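Local atomic coordinates of cell division control protein Cdc48 (Mycobacterium smegmatis, PDB entry 5E7P), a protein that probably binds and hydrolyses ATP as a Cdc48-type member of the AAA ATPase family. Residues A[226-231]-A[278-283]; A[235-241]-A[387-391]; A[264-270]-A[362-368]. All coordinates share one frame; numbering follows the deposited sequence.

Contact 1. Residues A[226-231]-A[278-283]. With ADP (adenosine-5'-diphosphate), chain C.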
# COMPACT_ATOMS: atom_id res chain seq x y z
N VAL A 226 4.98 -11.00 -19.70
CA VAL A 226 4.40 -9.69 -19.97
C VAL A 226 5.34 -8.85 -20.83
O VAL A 226 6.49 -8.61 -20.46
CB VAL A 226 4.09 -8.93 -18.66
CG1 VAL A 226 3.36 -7.64 -18.96
CG2 VAL A 226 3.28 -9.80 -17.73
N SER A 227 4.84 -8.39 -21.98
CA SER A 227 5.66 -7.65 -22.93
C SER A 227 5.91 -6.21 -22.50
O SER A 227 5.27 -5.71 -21.58
CB SER A 227 5.00 -7.66 -24.31
OG SER A 227 3.86 -6.82 -24.32
N PHE A 228 6.84 -5.55 -23.19
CA PHE A 228 7.14 -4.15 -22.93
C PHE A 228 5.98 -3.24 -23.34
O PHE A 228 5.71 -2.24 -22.68
CB PHE A 228 8.43 -3.75 -23.65
CG PHE A 228 8.72 -2.27 -23.62
CD1 PHE A 228 8.79 -1.59 -22.41
CD2 PHE A 228 8.94 -1.57 -24.79
CE1 PHE A 228 9.06 -0.24 -22.38
CE2 PHE A 228 9.21 -0.21 -24.76
CZ PHE A 228 9.27 0.45 -23.55
N ASP A 229 5.31 -3.60 -24.43
CA ASP A 229 4.16 -2.84 -24.90
C ASP A 229 3.02 -2.91 -23.88
O ASP A 229 2.34 -1.92 -23.63
CB ASP A 229 3.68 -3.35 -26.27
CG ASP A 229 4.63 -2.97 -27.40
OD1 ASP A 229 5.35 -1.96 -27.27
OD2 ASP A 229 4.64 -3.68 -28.43
N ASP A 230 2.81 -4.09 -23.30
CA ASP A 230 1.77 -4.29 -22.30
C ASP A 230 2.03 -3.46 -21.05
O ASP A 230 1.10 -2.94 -20.43
CB ASP A 230 1.70 -5.77 -21.91
CG ASP A 230 0.97 -6.61 -22.93
OD1 ASP A 230 -0.05 -6.13 -23.48
OD2 ASP A 230 1.41 -7.75 -23.19
N VAL A 231 3.29 -3.32 -20.69
CA VAL A 231 3.66 -2.62 -19.47
C VAL A 231 3.46 -1.11 -19.56
O VAL A 231 2.98 -0.49 -18.61
CB VAL A 231 5.12 -2.95 -19.08
CG1 VAL A 231 5.69 -1.89 -18.17
CG2 VAL A 231 5.20 -4.32 -18.45
N THR A 278 7.71 -6.71 -12.67
CA THR A 278 7.24 -7.10 -14.00
C THR A 278 7.67 -6.09 -15.06
O THR A 278 8.05 -6.46 -16.17
CB THR A 278 5.71 -7.28 -14.02
OG1 THR A 278 5.34 -8.34 -13.13
CG2 THR A 278 5.22 -7.61 -15.42
N MET A 279 7.61 -4.81 -14.71
CA MET A 279 8.05 -3.75 -15.62
C MET A 279 9.53 -3.89 -15.96
O MET A 279 9.93 -3.74 -17.11
CB MET A 279 7.78 -2.37 -15.02
CG MET A 279 8.32 -1.23 -15.88
SD MET A 279 8.18 0.41 -15.15
CE MET A 279 9.49 0.36 -13.93
N VAL A 280 10.34 -4.18 -14.94
CA VAL A 280 11.78 -4.30 -15.12
C VAL A 280 12.14 -5.47 -16.04
O VAL A 280 12.98 -5.34 -16.93
CB VAL A 280 12.52 -4.44 -13.77
CG1 VAL A 280 14.02 -4.59 -13.99
CG2 VAL A 280 12.23 -3.23 -12.88
N ARG A 281 11.49 -6.61 -15.82
CA ARG A 281 11.72 -7.78 -16.66
C ARG A 281 11.30 -7.51 -18.10
O ARG A 281 11.97 -7.94 -19.05
CB ARG A 281 10.98 -8.99 -16.10
CG ARG A 281 11.33 -9.30 -14.65
CD ARG A 281 10.77 -10.64 -14.20
NE ARG A 281 11.06 -10.88 -12.79
CZ ARG A 281 10.21 -10.64 -11.79
NH1 ARG A 281 9.00 -10.17 -12.05
NH2 ARG A 281 10.57 -10.90 -10.54
N ALA A 282 10.18 -6.80 -18.27
CA ALA A 282 9.68 -6.47 -19.59
C ALA A 282 10.61 -5.52 -20.34
O ALA A 282 10.88 -5.71 -21.53
CB ALA A 282 8.29 -5.87 -19.49
N VAL A 283 11.10 -4.51 -19.63
CA VAL A 283 12.01 -3.52 -20.22
C VAL A 283 13.35 -4.15 -20.60
O VAL A 283 13.95 -3.80 -21.61
CB VAL A 283 12.20 -2.31 -19.28
CG1 VAL A 283 13.36 -1.43 -19.74
CG2 VAL A 283 10.92 -1.49 -19.21
PB ADP C . 5.70 -5.21 -7.53
O1B ADP C . 5.43 -5.49 -6.08
O2B ADP C . 7.04 -5.72 -8.02
O3B ADP C . 5.38 -3.81 -7.98
PA ADP C . 5.04 -7.25 -9.37
O1A ADP C . 5.62 -8.43 -8.65
O2A ADP C . 5.83 -6.59 -10.47
O3A ADP C . 4.62 -6.17 -8.25
O5' ADP C . 3.61 -7.70 -9.93
C5' ADP C . 2.54 -7.85 -9.01
C4' ADP C . 1.88 -9.19 -9.31
O4' ADP C . 0.98 -9.03 -10.40
C3' ADP C . 2.93 -10.22 -9.72
O3' ADP C . 2.79 -11.40 -8.93
C2' ADP C . 2.65 -10.53 -11.17
O2' ADP C . 2.65 -11.95 -11.38
C1' ADP C . 1.28 -9.95 -11.45
N9 ADP C . 1.25 -9.21 -12.73
C8 ADP C . 1.79 -7.99 -12.96
N7 ADP C . 1.57 -7.60 -14.24
C5 ADP C . 0.86 -8.57 -14.85
C6 ADP C . 0.29 -8.81 -16.20
N6 ADP C . 0.43 -7.90 -17.19
N1 ADP C . -0.37 -9.97 -16.41
C2 ADP C . -0.52 -10.89 -15.45
N3 ADP C . -0.03 -10.74 -14.20
C4 ADP C . 0.66 -9.63 -13.85
O HOH W 1 9.06 -7.52 -23.72
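Val231 and Ala282 meet at the tight centre of this contact, where the short helix 228-232 lies against helix 276-283, the helix that follows the P-loop of the first AAA module. Val231 CG2 rests 3.6 Å from Ala282 CB. Its other branch, CG1, swung opposite the backbone N (chi1 159°), bears on the flank of Met279, 3.5 Å from Met279 CG, and the two side chains cross at about a right angle. Met279 then bends at its far end and carries its tip away, toward Ala238 and Leu389. The Ala282 methyl also abuts the turn that leads into helix 228-232, 3.4 Å from Val226 O, and the CA atoms of Phe228 and Ala282 come within 4.8 Å. The packing is looser beyond Ala282: the partly exposed Phe228 ring meets Val283 obliquely, CD1 to CG2 3.8 Å, and a water spans Phe228 N and Ala282 O by two weak bonds. Turned away from helix 276-283, Ser227 is the N-cap of helix 228-232, its OG accepting from Asp230 N at 3.1 Å (157° at the hydrogen); Asp230 OD1 also forms a salt bridge with Arg406. At the nucleotide end, both branches of Val226 lie by the adenine amino group, CG1 3.4 Å from ADP N6, and Thr278 CG2 packs against Val226 CB. Thr278 thereby faces protein with its methyl and ADP with its hydroxyl. Its OG1 and backbone N both donate to the same alpha-phosphate oxygen, the bond from Thr278 N to ADP O2A measuring 2.9 Å and nearly straight at 166°.

Contact 2. Residues A[235-241]-A[387-391]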
# COMPACT_ATOMS: atom_id res chain seq x y z
N HIS A 235 1.94 1.99 -17.27
CA HIS A 235 3.15 2.48 -16.62
C HIS A 235 4.05 3.22 -17.61
O HIS A 235 4.98 2.64 -18.18
CB HIS A 235 3.92 1.34 -15.95
CG HIS A 235 3.25 0.81 -14.72
ND1 HIS A 235 3.04 -0.53 -14.50
CD2 HIS A 235 2.75 1.45 -13.63
CE1 HIS A 235 2.44 -0.70 -13.34
NE2 HIS A 235 2.25 0.49 -12.79
N PRO A 236 3.77 4.52 -17.81
CA PRO A 236 4.49 5.37 -18.76
C PRO A 236 5.96 5.55 -18.37
O PRO A 236 6.78 5.94 -19.20
CB PRO A 236 3.76 6.72 -18.66
CG PRO A 236 2.45 6.40 -18.01
CD PRO A 236 2.72 5.26 -17.10
N GLN A 237 6.27 5.26 -17.11
CA GLN A 237 7.64 5.37 -16.61
C GLN A 237 8.55 4.32 -17.23
O GLN A 237 9.78 4.46 -17.20
CB GLN A 237 7.66 5.26 -15.09
CG GLN A 237 7.08 6.47 -14.35
CD GLN A 237 5.57 6.42 -14.20
OE1 GLN A 237 4.91 5.48 -14.67
NE2 GLN A 237 5.00 7.42 -13.55
N ALA A 238 7.96 3.27 -17.79
CA ALA A 238 8.72 2.22 -18.45
C ALA A 238 9.44 2.74 -19.69
O ALA A 238 10.51 2.24 -20.06
CB ALA A 238 7.82 1.05 -18.80
N VAL A 239 8.85 3.74 -20.34
CA VAL A 239 9.45 4.37 -21.51
C VAL A 239 10.76 5.06 -21.12
O VAL A 239 11.74 5.01 -21.86
CB VAL A 239 8.48 5.39 -22.15
CG1 VAL A 239 9.19 6.24 -23.19
CG2 VAL A 239 7.29 4.67 -22.78
N LYS A 240 10.76 5.70 -19.96
CA LYS A 240 11.94 6.43 -19.49
C LYS A 240 13.03 5.47 -19.04
O LYS A 240 14.22 5.71 -19.26
CB LYS A 240 11.55 7.39 -18.37
CG LYS A 240 12.69 8.30 -17.92
CD LYS A 240 12.20 9.42 -17.03
CE LYS A 240 11.55 10.54 -17.83
NZ LYS A 240 12.06 11.88 -17.39
N LEU A 241 12.62 4.37 -18.41
CA LEU A 241 13.56 3.34 -17.97
C LEU A 241 14.24 2.70 -19.18
O LEU A 241 15.44 2.44 -19.17
CB LEU A 241 12.84 2.27 -17.15
CG LEU A 241 13.67 1.08 -16.67
CD1 LEU A 241 14.86 1.54 -15.85
CD2 LEU A 241 12.81 0.11 -15.88
N LEU A 387 12.76 6.05 -9.92
CA LEU A 387 11.57 6.03 -10.76
C LEU A 387 10.38 5.58 -9.92
O LEU A 387 10.39 4.49 -9.34
CB LEU A 387 11.79 5.09 -11.93
CG LEU A 387 11.20 5.46 -13.29
CD1 LEU A 387 11.43 6.93 -13.59
CD2 LEU A 387 11.83 4.60 -14.36
N GLY A 388 9.35 6.42 -9.84
CA GLY A 388 8.17 6.12 -9.04
C GLY A 388 6.97 5.74 -9.89
O GLY A 388 6.55 6.50 -10.75
N LEU A 389 6.42 4.55 -9.63
CA LEU A 389 5.23 4.09 -10.35
C LEU A 389 3.96 4.54 -9.64
O LEU A 389 3.98 4.91 -8.47
CB LEU A 389 5.25 2.57 -10.50
CG LEU A 389 5.84 2.02 -11.81
CD1 LEU A 389 7.19 2.66 -12.11
CD2 LEU A 389 5.97 0.51 -11.76
N SER A 390 2.84 4.49 -10.37
CA SER A 390 1.57 4.98 -9.85
C SER A 390 0.47 3.92 -9.87
O SER A 390 0.52 2.98 -10.67
CB SER A 390 1.13 6.20 -10.66
OG SER A 390 -0.19 6.57 -10.32
N LEU A 391 -0.51 4.07 -8.98
CA LEU A 391 -1.71 3.23 -8.99
C LEU A 391 -2.46 3.43 -10.30
O LEU A 391 -2.48 4.54 -10.85
CB LEU A 391 -2.65 3.60 -7.84
CG LEU A 391 -2.26 3.33 -6.38
CD1 LEU A 391 -3.24 4.04 -5.46
CD2 LEU A 391 -2.25 1.84 -6.08
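A buried, largely apolar helix-to-strand contact sets His235, in the turn leading into helix 237-249, with Gln237 and Leu241 of the segment 235-241, against Leu387 of strand 385-388 and Leu389 just after it. Leu389 lies across one face of the His235 imidazole at about a right angle: its CD2 sits 3.8 Å from the ring centroid and only 9° off the normal, a CH-pi contact, while its CG is 3.6 Å from His235 CD2. Ser390 O approaches the ring edge, near the plane. The other branch of Leu389, CD1, reaches Gln237 CB at 4.0 Å. Strand 385-388 is an outermost strand of the RecA-like sheet of the first AAA module, and helix 237-249 packs beside it. Leu387 points its CD2 at the first turn of that helix, 3.5 Å from Gln237 O and 3.8 Å from Leu241 CB. Gln237, bent at its second torsion (chi2 84°), brings its amide alongside Gly388 O; NE2 comes 3.3 Å from Gly388 O, but the angle is poor for a bond. That NE2 donates instead to Ser577 O of the second AAA module; Ser577 OG in turn is hydrogen-bonded to Gly388 N.

Contact 3. Residues A[264-270]-A[362-368]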
# COMPACT_ATOMS: atom_id res chain seq x y z
N LEU A 264 24.80 3.17 -14.99
CA LEU A 264 23.37 3.27 -14.74
C LEU A 264 22.91 2.43 -13.56
O LEU A 264 23.02 1.20 -13.58
CB LEU A 264 22.59 2.88 -16.00
CG LEU A 264 21.07 3.03 -15.89
CD1 LEU A 264 20.70 4.48 -15.65
CD2 LEU A 264 20.39 2.50 -17.15
N GLY A 265 22.40 3.10 -12.54
CA GLY A 265 21.81 2.44 -11.39
C GLY A 265 20.45 3.05 -11.12
O GLY A 265 20.32 4.26 -10.97
N VAL A 266 19.42 2.21 -11.08
CA VAL A 266 18.05 2.70 -10.95
C VAL A 266 17.29 2.04 -9.81
O VAL A 266 17.26 0.82 -9.70
CB VAL A 266 17.25 2.49 -12.26
CG1 VAL A 266 15.86 3.12 -12.14
CG2 VAL A 266 18.00 3.06 -13.45
N LEU A 267 16.67 2.86 -8.96
CA LEU A 267 15.76 2.36 -7.94
C LEU A 267 14.30 2.64 -8.32
O LEU A 267 13.88 3.79 -8.39
CB LEU A 267 16.06 2.98 -6.57
CG LEU A 267 15.17 2.50 -5.42
CD1 LEU A 267 15.29 0.98 -5.22
CD2 LEU A 267 15.47 3.24 -4.13
N VAL A 268 13.55 1.58 -8.59
CA VAL A 268 12.16 1.71 -8.97
C VAL A 268 11.25 1.50 -7.76
O VAL A 268 11.37 0.49 -7.05
CB VAL A 268 11.78 0.69 -10.05
CG1 VAL A 268 10.30 0.78 -10.38
CG2 VAL A 268 12.63 0.89 -11.30
N SER A 269 10.35 2.45 -7.52
CA SER A 269 9.43 2.37 -6.39
C SER A 269 7.97 2.58 -6.80
O SER A 269 7.67 2.80 -7.97
CB SER A 269 9.83 3.36 -5.30
OG SER A 269 9.92 4.68 -5.80
N GLY A 270 7.08 2.49 -5.82
CA GLY A 270 5.65 2.54 -6.08
C GLY A 270 4.92 1.49 -5.27
O GLY A 270 5.55 0.60 -4.70
N ALA A 362 24.35 -2.77 -16.14
CA ALA A 362 23.42 -1.83 -15.52
C ALA A 362 22.76 -2.45 -14.29
O ALA A 362 22.59 -3.67 -14.23
CB ALA A 362 22.37 -1.37 -16.52
N PHE A 363 22.39 -1.62 -13.33
CA PHE A 363 21.80 -2.11 -12.09
C PHE A 363 20.41 -1.53 -11.84
O PHE A 363 20.23 -0.31 -11.81
CB PHE A 363 22.72 -1.80 -10.91
CG PHE A 363 22.16 -2.18 -9.57
CD1 PHE A 363 21.83 -3.49 -9.28
CD2 PHE A 363 21.98 -1.22 -8.58
CE1 PHE A 363 21.31 -3.84 -8.04
CE2 PHE A 363 21.47 -1.56 -7.34
CZ PHE A 363 21.13 -2.87 -7.08
N ILE A 364 19.43 -2.41 -11.67
CA ILE A 364 18.07 -1.99 -11.35
C ILE A 364 17.55 -2.73 -10.13
O ILE A 364 17.63 -3.96 -10.05
CB ILE A 364 17.10 -2.25 -12.53
CG1 ILE A 364 17.57 -1.52 -13.79
CG2 ILE A 364 15.69 -1.83 -12.16
CD1 ILE A 364 16.75 -1.84 -15.01
N ALA A 365 17.01 -1.98 -9.17
CA ALA A 365 16.41 -2.58 -7.99
C ALA A 365 15.02 -2.01 -7.73
O ALA A 365 14.74 -0.85 -8.07
CB ALA A 365 17.30 -2.37 -6.78
N THR A 366 14.15 -2.82 -7.15
CA THR A 366 12.81 -2.37 -6.81
C THR A 366 12.60 -2.33 -5.30
O THR A 366 13.31 -2.99 -4.54
CB THR A 366 11.72 -3.26 -7.44
OG1 THR A 366 11.88 -4.60 -6.98
CG2 THR A 366 11.81 -3.23 -8.97
N SER A 367 11.61 -1.55 -4.88
CA SER A 367 11.24 -1.43 -3.48
C SER A 367 9.98 -0.59 -3.40
O SER A 367 9.92 0.48 -4.00
CB SER A 367 12.35 -0.75 -2.68
OG SER A 367 11.93 -0.50 -1.35
N ALA A 368 8.97 -1.06 -2.69
CA ALA A 368 7.71 -0.32 -2.56
C ALA A 368 7.96 1.08 -2.03
O ALA A 368 7.58 2.07 -2.65
CB ALA A 368 6.73 -1.08 -1.68
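Val268 and Ile364 form part of the apolar centre of this parallel strand pair in the RecA-like sheet, meeting CG2 to CG2 at 4.2 Å. The segments 265-269 and 362-366 run only 14° apart; the first leads into the P-loop, and the second is the strand that in AAA proteins ends near the sensor-1 position. On the same face Val268 CB is 4.1 Å from Thr366 CG2, and Met279 and Val280 of the P-loop helix cover this face. On the other face Leu267, its CG anti to the backbone N (chi1 -179°), turns its CD1 back over the neighbouring strand, 3.4 Å from Ala365 O, and Phe363 stands opposite Gly265. Between the two faces the backbones are joined by regular parallel bonds: Ala365 N gives to Val266 O at 2.9 Å, and Val268 N to Ala365 O at 2.8 Å, both nearly straight. Polar groups gather toward the C-terminal ends. Thr366 holds its methyl against Val268, while its OG1 accepts from Asp327 N, just past strand 321-326, where the Walker B motif lies in AAA proteins. Ser367 OG is tied to Val369 O, and Gly270 O receives Lys276 NZ from the P-loop. Past the strands the regular pattern breaks: Gly270 N bypasses Ser367 O and donates to Ala368 O at 3.2 Å, the donor tilted 20° from the carbonyl plane.

From the N terminus, the first halves of all three contacts come in turn: 226-231, 235-241 and 264-270. Contact 1 closes first, at 278-283, bringing the helix after the P-loop back to helix 228-232, with two helices and strand 265-269 in between. Contact 3 closes next, at 362-368, and contact 2 last, at 387-391. Contact 1 therefore crosses both others, whereas contact 3 is nested inside the loop of contact 2. The sheet joins contacts 2 and 3, since strand 265-269 lies between strands 361-366 and 385-388, with probable backbone bonds from Leu389 N to Ser269 O and Ser269 N to Leu387 O. Met279 ties all three together, touching Ala238, Leu389 and Val268.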